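Local coordinates for sensor protein (Vibrio cholerae, PDB 3BY9), which senses C4-dicarboxylates such as succinate through this extracytoplasmic domain and probably relays the signal by histidine autophosphorylation in its kinase part, at residues Asn10-Gln15 / Asp237-Ser242; Tyr165-Asp170 / Arg253-Lys258; Pro181-His186 / Pro211-Gln216. All coordinates share one frame; numbering follows the deposited sequence. Where two conformers were deposited one is given.

Overall arrangement
From the N terminus, helix 5-27 supplies the first half of contact 1, and the chain must run through the succinate-binding domain and most of the second domain before strand 238-245 closes that loop. Strand 165-169 opens contact 2 inside this span, and the loop is closed by strand 250-257 only after contact 1 is complete, so the two cross. Contact 3, between 181-186 and 211-216, spans helix 193-202 and is nested inside both. Contacts 1 and 2 join the long helix and an edge strand to neighbouring strands of the second sheet and share a calcium ion; contact 3 packs two loops near L255, with W183 and W215 both touching that leucine.

Contact 1: Asn10-Gln15 / Asp237-Ser242; sequences NEHQSQ and DYIVSS. With CA (calcium ion), chain D.
H12 turns its imidazole from the long N-terminal helix of this sensor domain onto strand 238-245, a central strand of the antiparallel sheet in the second of its two PAS-like (PDC) domains. Over these short segments helix and strand run in roughly the same direction, their axes 41° apart. With chi1 at -89°, CG of H12 stays beside the backbone N and the ring reaches the strand edge-on. NE2 of H12 thereby points at the carbonyl O of I239, a weak hydrogen bond of 3.4 Å that is nonetheless nearly straight, at 169°. Nearer the backbones, CB of H12 lies alongside CB of S241, 3.6 Å away. The side chain of I239 starts toward the helix, but its end leads away from 10-15 and packs on Y5, L8 and L9, earlier in the same helix.

The next residue, Q13, works through water. Its NE2 gives both of its protons to waters: one water lies 3.0 Å from NE2 of Q13 and 2.7 Å from OG of S241, and a second donates to the carbonyl O of S242, 2.9 Å away. OE1 of Q13 is held by R243, which fixes which way the amide is flipped.

At the start of the strand segment D237 binds a calcium ion. K258 O and four waters complete the six ligands. The carboxylate divides its work: OD1 of D237 meets the metal at 2.5 Å, while OD2 of D237 accepts a hydrogen bond from a metal-bound water 2.8 Å away.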
loop_
_atom_site.group_PDB
_atom_site.type_symbol
_atom_site.label_atom_id
_atom_site.label_comp_id
_atom_site.label_asym_id
_atom_site.label_seq_id
_atom_site.Cartn_x
_atom_site.Cartn_y
_atom_site.Cartn_z
ATOM N N ASN A 10 24.989 -8.567 9.372
ATOM C CA ASN A 10 25.376 -7.156 9.492
ATOM C C ASN A 10 25.042 -6.428 8.210
ATOM O O ASN A 10 24.553 -5.283 8.250
ATOM C CB ASN A 10 26.876 -7.043 9.798
ATOM C CG ASN A 10 27.218 -7.532 11.212
ATOM O OD1 ASN A 10 26.331 -7.739 12.056
ATOM N ND2 ASN A 10 28.501 -7.712 11.476
ATOM N N GLU A 11 25.324 -7.057 7.074
ATOM C CA GLU A 11 25.029 -6.455 5.763
ATOM C C GLU A 11 23.519 -6.312 5.599
ATOM O O GLU A 11 23.034 -5.323 5.055
ATOM C CB GLU A 11 25.590 -7.333 4.633
ATOM C CG GLU A 11 25.228 -6.848 3.204
ATOM C CD GLU A 11 25.611 -5.377 2.899
ATOM O OE1 GLU A 11 26.419 -4.731 3.609
ATOM O OE2 GLU A 11 25.090 -4.848 1.894
ATOM N N HIS A 12 22.771 -7.288 6.089
ATOM C CA HIS A 12 21.314 -7.188 6.010
ATOM C C HIS A 12 20.860 -5.906 6.709
ATOM O O HIS A 12 19.932 -5.229 6.250
ATOM C CB HIS A 12 20.663 -8.334 6.756
ATOM C CG HIS A 12 20.418 -9.575 5.960
ATOM N ND1 HIS A 12 20.852 -9.788 4.654
ATOM C CD2 HIS A 12 19.737 -10.688 6.314
ATOM C CE1 HIS A 12 20.432 -10.981 4.260
ATOM N NE2 HIS A 12 19.753 -11.538 5.243
ATOM N N GLN A 13 21.446 -5.606 7.873
ATOM C CA GLN A 13 21.040 -4.399 8.594
ATOM C C GLN A 13 21.272 -3.154 7.750
ATOM O O GLN A 13 20.470 -2.228 7.762
ATOM C CB GLN A 13 21.777 -4.276 9.941
ATOM C CG GLN A 13 21.250 -5.254 11.005
ATOM C CD GLN A 13 19.769 -5.047 11.266
ATOM O OE1 GLN A 13 19.363 -3.957 11.655
ATOM N NE2 GLN A 13 18.960 -6.077 11.047
ATOM N N SER A 14 22.369 -3.130 6.997
ATOM C CA SER A 14 22.647 -1.979 6.154
ATOM C C SER A 14 21.683 -1.923 4.969
ATOM O O SER A 14 21.257 -0.837 4.539
ATOM C CB SER A 14 24.090 -2.035 5.672
ATOM O OG SER A 14 24.966 -1.745 6.751
ATOM N N GLN A 15 21.358 -3.086 4.411
ATOM C CA GLN A 15 20.401 -3.112 3.304
ATOM C C GLN A 15 19.057 -2.617 3.775
ATOM O O GLN A 15 18.398 -1.858 3.054
ATOM C CB GLN A 15 20.222 -4.516 2.760
ATOM C CG GLN A 15 21.482 -5.051 2.080
ATOM C CD GLN A 15 21.219 -6.450 1.565
ATOM O OE1 GLN A 15 20.610 -6.644 0.498
ATOM N NE2 GLN A 15 21.627 -7.424 2.330
ATOM N N ASP A 237 15.874 -22.764 1.606
ATOM C CA ASP A 237 15.881 -22.065 2.882
ATOM C C ASP A 237 16.661 -20.778 2.799
ATOM O O ASP A 237 17.551 -20.603 1.954
ATOM C CB ASP A 237 16.383 -22.946 4.010
ATOM C CG ASP A 237 17.725 -23.580 3.718
ATOM O OD1 ASP A 237 18.169 -23.576 2.540
ATOM O OD2 ASP A 237 18.322 -24.087 4.683
ATOM N N TYR A 238 16.312 -19.864 3.689
ATOM C CA TYR A 238 16.894 -18.522 3.682
ATOM C C TYR A 238 17.259 -17.981 5.021
ATOM O O TYR A 238 16.616 -18.319 6.004
ATOM C CB TYR A 238 15.856 -17.519 3.141
ATOM C CG TYR A 238 15.611 -17.666 1.665
ATOM C CD1 TYR A 238 16.270 -16.862 0.762
ATOM C CD2 TYR A 238 14.773 -18.673 1.188
ATOM C CE1 TYR A 238 16.125 -17.024 -0.607
ATOM C CE2 TYR A 238 14.627 -18.868 -0.211
ATOM C CZ TYR A 238 15.307 -18.032 -1.084
ATOM O OH TYR A 238 15.185 -18.214 -2.444
ATOM N N ILE A 239 18.250 -17.094 5.030
ATOM C CA ILE A 239 18.571 -16.348 6.262
ATOM C C ILE A 239 17.744 -15.030 6.052
ATOM O O ILE A 239 17.872 -14.377 5.031
ATOM C CB ILE A 239 20.064 -16.038 6.363
ATOM C CG1 ILE A 239 20.810 -17.376 6.575
ATOM C CG2 ILE A 239 20.351 -15.036 7.583
ATOM C CD1 ILE A 239 22.309 -17.272 6.334
ATOM N N VAL A 240 16.937 -14.634 7.041
ATOM C CA VAL A 240 16.012 -13.502 6.829
ATOM C C VAL A 240 16.107 -12.464 7.922
ATOM O O VAL A 240 16.064 -12.834 9.105
ATOM C CB VAL A 240 14.550 -14.017 6.830
ATOM C CG1 VAL A 240 13.610 -12.911 6.471
ATOM C CG2 VAL A 240 14.371 -15.143 5.782
ATOM N N SER A 241 16.319 -11.204 7.547
ATOM C CA SER A 241 16.343 -10.128 8.548
ATOM C C SER A 241 15.129 -9.263 8.306
ATOM O O SER A 241 14.777 -8.973 7.162
ATOM C CB SER A 241 17.623 -9.312 8.450
ATOM O OG SER A 241 18.706 -10.193 8.792
ATOM N N SER A 242 14.503 -8.791 9.392
ATOM C CA SER A 242 13.242 -8.058 9.211
ATOM C C SER A 242 13.240 -6.777 9.987
ATOM O O SER A 242 13.856 -6.681 11.061
ATOM C CB SER A 242 12.049 -8.918 9.684
ATOM O OG SER A 242 12.011 -10.137 8.927
HETATM CA CA CA D . 20.155 -24.107 1.203
HETATM O O HOH W 1 20.339 -8.570 10.277
HETATM O O HOH W 2 16.152 -4.947 11.514
HETATM O O HOH W 3 20.616 -25.036 3.407
HETATM O O HOH W 4 18.697 -22.306 -0.101
HETATM O O HOH W 5 20.681 -23.924 -1.283
HETATM O O HOH W 6 18.971 -26.116 0.655
#

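Contact 2: Tyr165-Asp170 / Arg253-Lys258; sequences YFVATD and RVLSPK. With CA (calcium ion), chain D.
The guanidinium of R253 receives T169 at its edge: NE donates to OG1 of T169 across 3.0 Å, 168° at the hydrogen and only 13° out of the guanidinium plane. The ring of Y165 likewise has a polar atom near its edge, the carbonyl O of L255, 3.8 Å from CD2 of Y165. F166 carries its ring away from strand 250-257 to meet those of F19 and W159 at oblique angles.

The backbones of the two strands form an antiparallel ladder at the edge of the four-stranded sheet of the second PAS-like domain. Y165 with L255 and V167 with R253 are hydrogen-bonded pairs, while F166 with V254 is non-hydrogen-bonded. In the first pair N of L255 lies 2.7 Å from O of Y165. On the face shared by Y165, V167, R253 and L255, CG2 of V167 touches both CB of R253, at 3.8 Å, and CD1 of L255, at 4.2 Å. R253 runs extended from CG to NE, which carries its head past V167 to T169.

NH2 of R253 also binds L219 O, and NH1 reaches S242 OG weakly. The bonds at NE and NH2 should restrict the rotation of the buried cation, whose charge is probably stabilised by these neutral dipoles.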
loop_
_atom_site.group_PDB
_atom_site.type_symbol
_atom_site.label_atom_id
_atom_site.label_comp_id
_atom_site.label_asym_id
_atom_site.label_seq_id
_atom_site.Cartn_x
_atom_site.Cartn_y
_atom_site.Cartn_z
ATOM N N TYR A 165 16.787 -10.893 -1.769
ATOM C CA TYR A 165 15.446 -10.512 -2.174
ATOM C C TYR A 165 14.778 -9.785 -1.069
ATOM O O TYR A 165 15.199 -9.883 0.095
ATOM C CB TYR A 165 14.598 -11.782 -2.451
ATOM C CG TYR A 165 15.201 -12.712 -3.478
ATOM C CD1 TYR A 165 14.861 -12.593 -4.848
ATOM C CD2 TYR A 165 16.213 -13.599 -3.103
ATOM C CE1 TYR A 165 15.533 -13.353 -5.837
ATOM C CE2 TYR A 165 16.920 -14.332 -4.097
ATOM C CZ TYR A 165 16.555 -14.186 -5.446
ATOM O OH TYR A 165 17.292 -14.860 -6.389
ATOM N N PHE A 166 13.730 -9.021 -1.408
ATOM C CA PHE A 166 12.992 -8.432 -0.284
ATOM C C PHE A 166 11.513 -8.722 -0.442
ATOM O O PHE A 166 11.010 -8.997 -1.541
ATOM C CB PHE A 166 13.170 -6.895 -0.198
ATOM C CG PHE A 166 12.126 -6.127 -0.974
ATOM C CD1 PHE A 166 10.941 -5.747 -0.374
ATOM C CD2 PHE A 166 12.321 -5.844 -2.329
ATOM C CE1 PHE A 166 9.943 -5.088 -1.108
ATOM C CE2 PHE A 166 11.330 -5.189 -3.072
ATOM C CZ PHE A 166 10.127 -4.809 -2.442
ATOM N N VAL A 167 10.805 -8.736 0.688
ATOM C CA VAL A 167 9.339 -8.777 0.603
ATOM C C VAL A 167 8.867 -7.740 1.646
ATOM O O VAL A 167 9.621 -7.435 2.577
ATOM C CB VAL A 167 8.677 -10.114 1.014
ATOM C CG1 VAL A 167 9.023 -11.193 -0.061
ATOM C CG2 VAL A 167 9.159 -10.588 2.420
ATOM N N ALA A 168 7.655 -7.204 1.451
ATOM C CA ALA A 168 7.028 -6.316 2.449
ATOM C C ALA A 168 5.790 -7.084 2.808
ATOM O O ALA A 168 4.949 -7.361 1.942
ATOM C CB ALA A 168 6.666 -4.965 1.836
ATOM N N THR A 169 5.654 -7.459 4.087
ATOM C CA THR A 169 4.505 -8.276 4.510
ATOM C C THR A 169 3.528 -7.530 5.426
ATOM O O THR A 169 3.934 -6.673 6.195
ATOM C CB THR A 169 4.988 -9.511 5.301
ATOM O OG1 THR A 169 5.903 -9.072 6.327
ATOM C CG2 THR A 169 5.732 -10.499 4.384
ATOM N N ASP A 170 2.246 -7.890 5.316
ATOM C CA ASP A 170 1.249 -7.264 6.188
ATOM C C ASP A 170 1.128 -8.107 7.457
ATOM O O ASP A 170 1.922 -9.030 7.699
ATOM C CB ASP A 170 -0.105 -7.136 5.468
ATOM C CG ASP A 170 -0.810 -8.470 5.231
ATOM O OD1 ASP A 170 -0.432 -9.523 5.786
ATOM O OD2 ASP A 170 -1.805 -8.458 4.464
ATOM N N ARG A 253 11.503 -7.205 4.721
ATOM C CA ARG A 253 12.366 -8.336 5.035
ATOM C C ARG A 253 13.324 -8.589 3.923
ATOM O O ARG A 253 12.925 -8.520 2.751
ATOM C CB ARG A 253 11.480 -9.585 5.206
ATOM C CG ARG A 253 10.300 -9.310 6.196
ATOM C CD ARG A 253 9.507 -10.604 6.429
ATOM N NE ARG A 253 8.310 -10.501 7.290
ATOM C CZ ARG A 253 8.312 -10.878 8.568
ATOM N NH1 ARG A 253 9.443 -11.307 9.138
ATOM N NH2 ARG A 253 7.168 -10.976 9.225
ATOM N N VAL A 254 14.580 -8.858 4.276
ATOM C CA VAL A 254 15.580 -9.169 3.247
ATOM C C VAL A 254 15.906 -10.659 3.418
ATOM O O VAL A 254 16.102 -11.159 4.542
ATOM C CB VAL A 254 16.835 -8.257 3.380
ATOM C CG1 VAL A 254 17.421 -8.277 4.788
ATOM C CG2 VAL A 254 17.938 -8.731 2.393
ATOM N N LEU A 255 15.907 -11.380 2.288
ATOM C CA LEU A 255 16.116 -12.835 2.289
ATOM C C LEU A 255 17.349 -13.191 1.482
ATOM O O LEU A 255 17.484 -12.727 0.351
ATOM C CB LEU A 255 14.959 -13.546 1.604
ATOM C CG LEU A 255 13.610 -13.696 2.282
ATOM C CD1 LEU A 255 13.041 -12.306 2.479
ATOM C CD2 LEU A 255 12.652 -14.495 1.400
ATOM N N SER A 256 18.247 -13.965 2.083
ATOM C CA SER A 256 19.475 -14.453 1.403
ATOM C C SER A 256 19.463 -15.969 1.468
ATOM O O SER A 256 19.247 -16.561 2.523
ATOM C CB SER A 256 20.747 -13.940 2.124
ATOM O OG SER A 256 20.965 -12.547 1.919
ATOM N N PRO A 257 19.666 -16.647 0.324
ATOM C CA PRO A 257 19.670 -18.119 0.335
ATOM C C PRO A 257 20.686 -18.626 1.348
ATOM O O PRO A 257 21.821 -18.136 1.413
ATOM C CB PRO A 257 20.112 -18.472 -1.099
ATOM C CG PRO A 257 19.527 -17.340 -1.918
ATOM C CD PRO A 257 19.822 -16.105 -1.050
ATOM N N LYS A 258 20.301 -19.648 2.116
ATOM C CA LYS A 258 21.201 -20.206 3.121
ATOM C C LYS A 258 22.070 -21.241 2.432
ATOM O O LYS A 258 21.537 -22.236 1.970
ATOM C CB LYS A 258 20.401 -20.876 4.237
ATOM C CG LYS A 258 21.303 -21.405 5.369
ATOM C CD LYS A 258 20.467 -21.980 6.500
ATOM C CE LYS A 258 21.359 -22.555 7.593
ATOM N NZ LYS A 258 20.523 -23.387 8.491
HETATM CA CA CA D . 20.155 -24.107 1.203
HETATM O O HOH W 3 20.616 -25.036 3.407
HETATM O O HOH W 4 18.697 -22.306 -0.101
HETATM O O HOH W 5 20.681 -23.924 -1.283
HETATM O O HOH W 6 18.971 -26.116 0.655
#

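Contact 3: Pro181-His186 / Pro211-Gln216; sequences PAWLFH and PSLGWQ
W183 and W215 meet as a T-shaped (edge-to-face) pair where two loops flanking helix 193-202 come together in the second PAS-like domain; W183 opens a type II beta turn that ends at H186. The six-membered rings stand at 85° to one another with centroids 5.3 Å apart. CH2 of W215 comes in over one face of the W183 benzo ring, nearest CZ2 of W183 at 3.8 Å and displaced toward the rim. W215 is the buried partner: NE1 of W215 is hydrogen-bonded to the carbonyl O of D236, and W226 and K228 also lie against its ring.

L213 continues the tight part, crossing the side chains of W183 and H186 at about a right angle. Its CD2 lies 3.8 Å from CD1 of W183, and its CG sits 3.6 Å from CB of H186, a forked end lodged between tryptophan and histidine.

The other end is closely packed too but lies at the surface. Exposed P211 lays its pyrrolidine over one face of the H186 imidazole in a CH-pi contact, CG of P211 lying 3.9 Å from the centroid of the H186 ring and off-centre toward the rim. Beside it, CA of H186 makes a CA-H...O contact of 3.1 Å with O of P211. The imidazole is steadied within its own turn: ND1 of H186 donates to O of L184 at 3.0 Å, from 55° above the carbonyl plane.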
loop_
_atom_site.group_PDB
_atom_site.type_symbol
_atom_site.label_atom_id
_atom_site.label_comp_id
_atom_site.label_asym_id
_atom_site.label_seq_id
_atom_site.Cartn_x
_atom_site.Cartn_y
_atom_site.Cartn_z
ATOM N N PRO A 181 8.112 -11.042 -8.074
ATOM C CA PRO A 181 6.666 -10.853 -8.291
ATOM C C PRO A 181 5.768 -12.061 -8.166
ATOM O O PRO A 181 4.561 -11.933 -7.908
ATOM C CB PRO A 181 6.594 -10.220 -9.698
ATOM C CG PRO A 181 7.934 -9.543 -9.829
ATOM C CD PRO A 181 8.908 -10.526 -9.204
ATOM N N ALA A 182 6.344 -13.247 -8.343
ATOM C CA ALA A 182 5.552 -14.461 -8.232
ATOM C C ALA A 182 5.048 -14.663 -6.805
ATOM O O ALA A 182 4.093 -15.402 -6.583
ATOM C CB ALA A 182 6.402 -15.661 -8.635
ATOM N N TRP A 183 5.712 -14.029 -5.835
ATOM C CA TRP A 183 5.313 -14.208 -4.418
ATOM C C TRP A 183 4.214 -13.203 -4.010
ATOM O O TRP A 183 3.650 -13.313 -2.895
ATOM C CB TRP A 183 6.536 -14.049 -3.482
ATOM C CG TRP A 183 7.689 -15.035 -3.717
ATOM C CD1 TRP A 183 7.618 -16.241 -4.380
ATOM C CD2 TRP A 183 9.039 -14.906 -3.267
ATOM N NE1 TRP A 183 8.848 -16.866 -4.354
ATOM C CE2 TRP A 183 9.739 -16.070 -3.683
ATOM C CE3 TRP A 183 9.740 -13.916 -2.559
ATOM C CZ2 TRP A 183 11.097 -16.260 -3.407
ATOM C CZ3 TRP A 183 11.078 -14.101 -2.299
ATOM C CH2 TRP A 183 11.751 -15.271 -2.727
ATOM N N LEU A 184 3.892 -12.246 -4.875
ATOM C CA LEU A 184 2.829 -11.259 -4.525
ATOM C C LEU A 184 1.513 -11.940 -4.201
ATOM O O LEU A 184 1.109 -12.861 -4.892
ATOM C CB LEU A 184 2.584 -10.254 -5.670
ATOM C CG LEU A 184 3.768 -9.291 -5.913
ATOM C CD1 LEU A 184 3.421 -8.407 -7.130
ATOM C CD2 LEU A 184 4.070 -8.410 -4.697
ATOM N N PHE A 185 0.836 -11.464 -3.155
ATOM C CA PHE A 185 -0.447 -11.981 -2.723
ATOM C C PHE A 185 -0.402 -13.438 -2.206
ATOM O O PHE A 185 -1.433 -14.095 -2.172
ATOM C CB PHE A 185 -1.520 -11.824 -3.813
ATOM C CG PHE A 185 -1.633 -10.414 -4.358
ATOM C CD1 PHE A 185 -1.941 -9.351 -3.518
ATOM C CD2 PHE A 185 -1.390 -10.156 -5.701
ATOM C CE1 PHE A 185 -1.998 -8.021 -4.013
ATOM C CE2 PHE A 185 -1.442 -8.843 -6.210
ATOM C CZ PHE A 185 -1.746 -7.776 -5.353
ATOM N N HIS A 186 0.786 -13.934 -1.840
ATOM C CA HIS A 186 0.903 -15.244 -1.204
ATOM C C HIS A 186 1.290 -14.950 0.243
ATOM O O HIS A 186 1.902 -13.923 0.559
ATOM C CB HIS A 186 2.037 -16.082 -1.784
ATOM C CG HIS A 186 1.772 -16.587 -3.162
ATOM N ND1 HIS A 186 1.483 -15.753 -4.227
ATOM C CD2 HIS A 186 1.753 -17.852 -3.647
ATOM C CE1 HIS A 186 1.312 -16.493 -5.314
ATOM N NE2 HIS A 186 1.474 -17.766 -4.987
ATOM N N PRO A 211 -2.566 -17.968 -1.733
ATOM C CA PRO A 211 -1.936 -19.276 -1.515
ATOM C C PRO A 211 -0.808 -19.076 -0.536
ATOM O O PRO A 211 -0.377 -17.945 -0.285
ATOM C CB PRO A 211 -1.348 -19.651 -2.885
ATOM C CG PRO A 211 -1.920 -18.698 -3.851
ATOM C CD PRO A 211 -2.278 -17.442 -3.076
ATOM N N SER A 212 -0.291 -20.184 -0.020
ATOM C CA SER A 212 0.818 -20.114 0.933
ATOM C C SER A 212 2.147 -20.493 0.296
ATOM O O SER A 212 2.205 -21.435 -0.503
ATOM C CB SER A 212 0.556 -21.084 2.082
ATOM O OG SER A 212 1.711 -21.130 2.909
ATOM N N LEU A 213 3.212 -19.767 0.650
ATOM C CA LEU A 213 4.562 -20.085 0.142
ATOM C C LEU A 213 5.134 -21.262 0.942
ATOM O O LEU A 213 6.184 -21.817 0.579
ATOM C CB LEU A 213 5.478 -18.868 0.256
ATOM C CG LEU A 213 5.033 -17.716 -0.665
ATOM C CD1 LEU A 213 5.823 -16.460 -0.331
ATOM C CD2 LEU A 213 5.217 -18.080 -2.133
ATOM N N GLY A 214 4.489 -21.562 2.071
ATOM C CA GLY A 214 4.852 -22.727 2.853
ATOM C C GLY A 214 6.128 -22.713 3.641
ATOM O O GLY A 214 6.638 -23.780 3.980
ATOM N N TRP A 215 6.653 -21.528 3.958
ATOM C CA TRP A 215 7.900 -21.485 4.733
ATOM C C TRP A 215 7.572 -21.618 6.215
ATOM O O TRP A 215 6.464 -21.276 6.641
ATOM C CB TRP A 215 8.629 -20.136 4.529
ATOM C CG TRP A 215 9.576 -20.102 3.346
ATOM C CD1 TRP A 215 10.627 -20.942 3.116
ATOM C CD2 TRP A 215 9.603 -19.123 2.297
ATOM N NE1 TRP A 215 11.317 -20.543 1.979
ATOM C CE2 TRP A 215 10.707 -19.429 1.466
ATOM C CE3 TRP A 215 8.800 -18.011 1.988
ATOM C CZ2 TRP A 215 11.033 -18.659 0.337
ATOM C CZ3 TRP A 215 9.131 -17.237 0.863
ATOM C CH2 TRP A 215 10.237 -17.576 0.060
ATOM N N GLN A 216 8.548 -22.088 6.972
ATOM C CA GLN A 216 8.395 -22.236 8.418
ATOM C C GLN A 216 9.523 -21.477 9.024
ATOM O O GLN A 216 10.623 -21.452 8.470
ATOM C CB GLN A 216 8.474 -23.725 8.801
ATOM C CG GLN A 216 7.319 -24.484 8.147
ATOM C CD GLN A 216 7.317 -25.988 8.383
ATOM O OE1 GLN A 216 6.373 -26.671 7.983
ATOM N NE2 GLN A 216 8.364 -26.510 9.026
#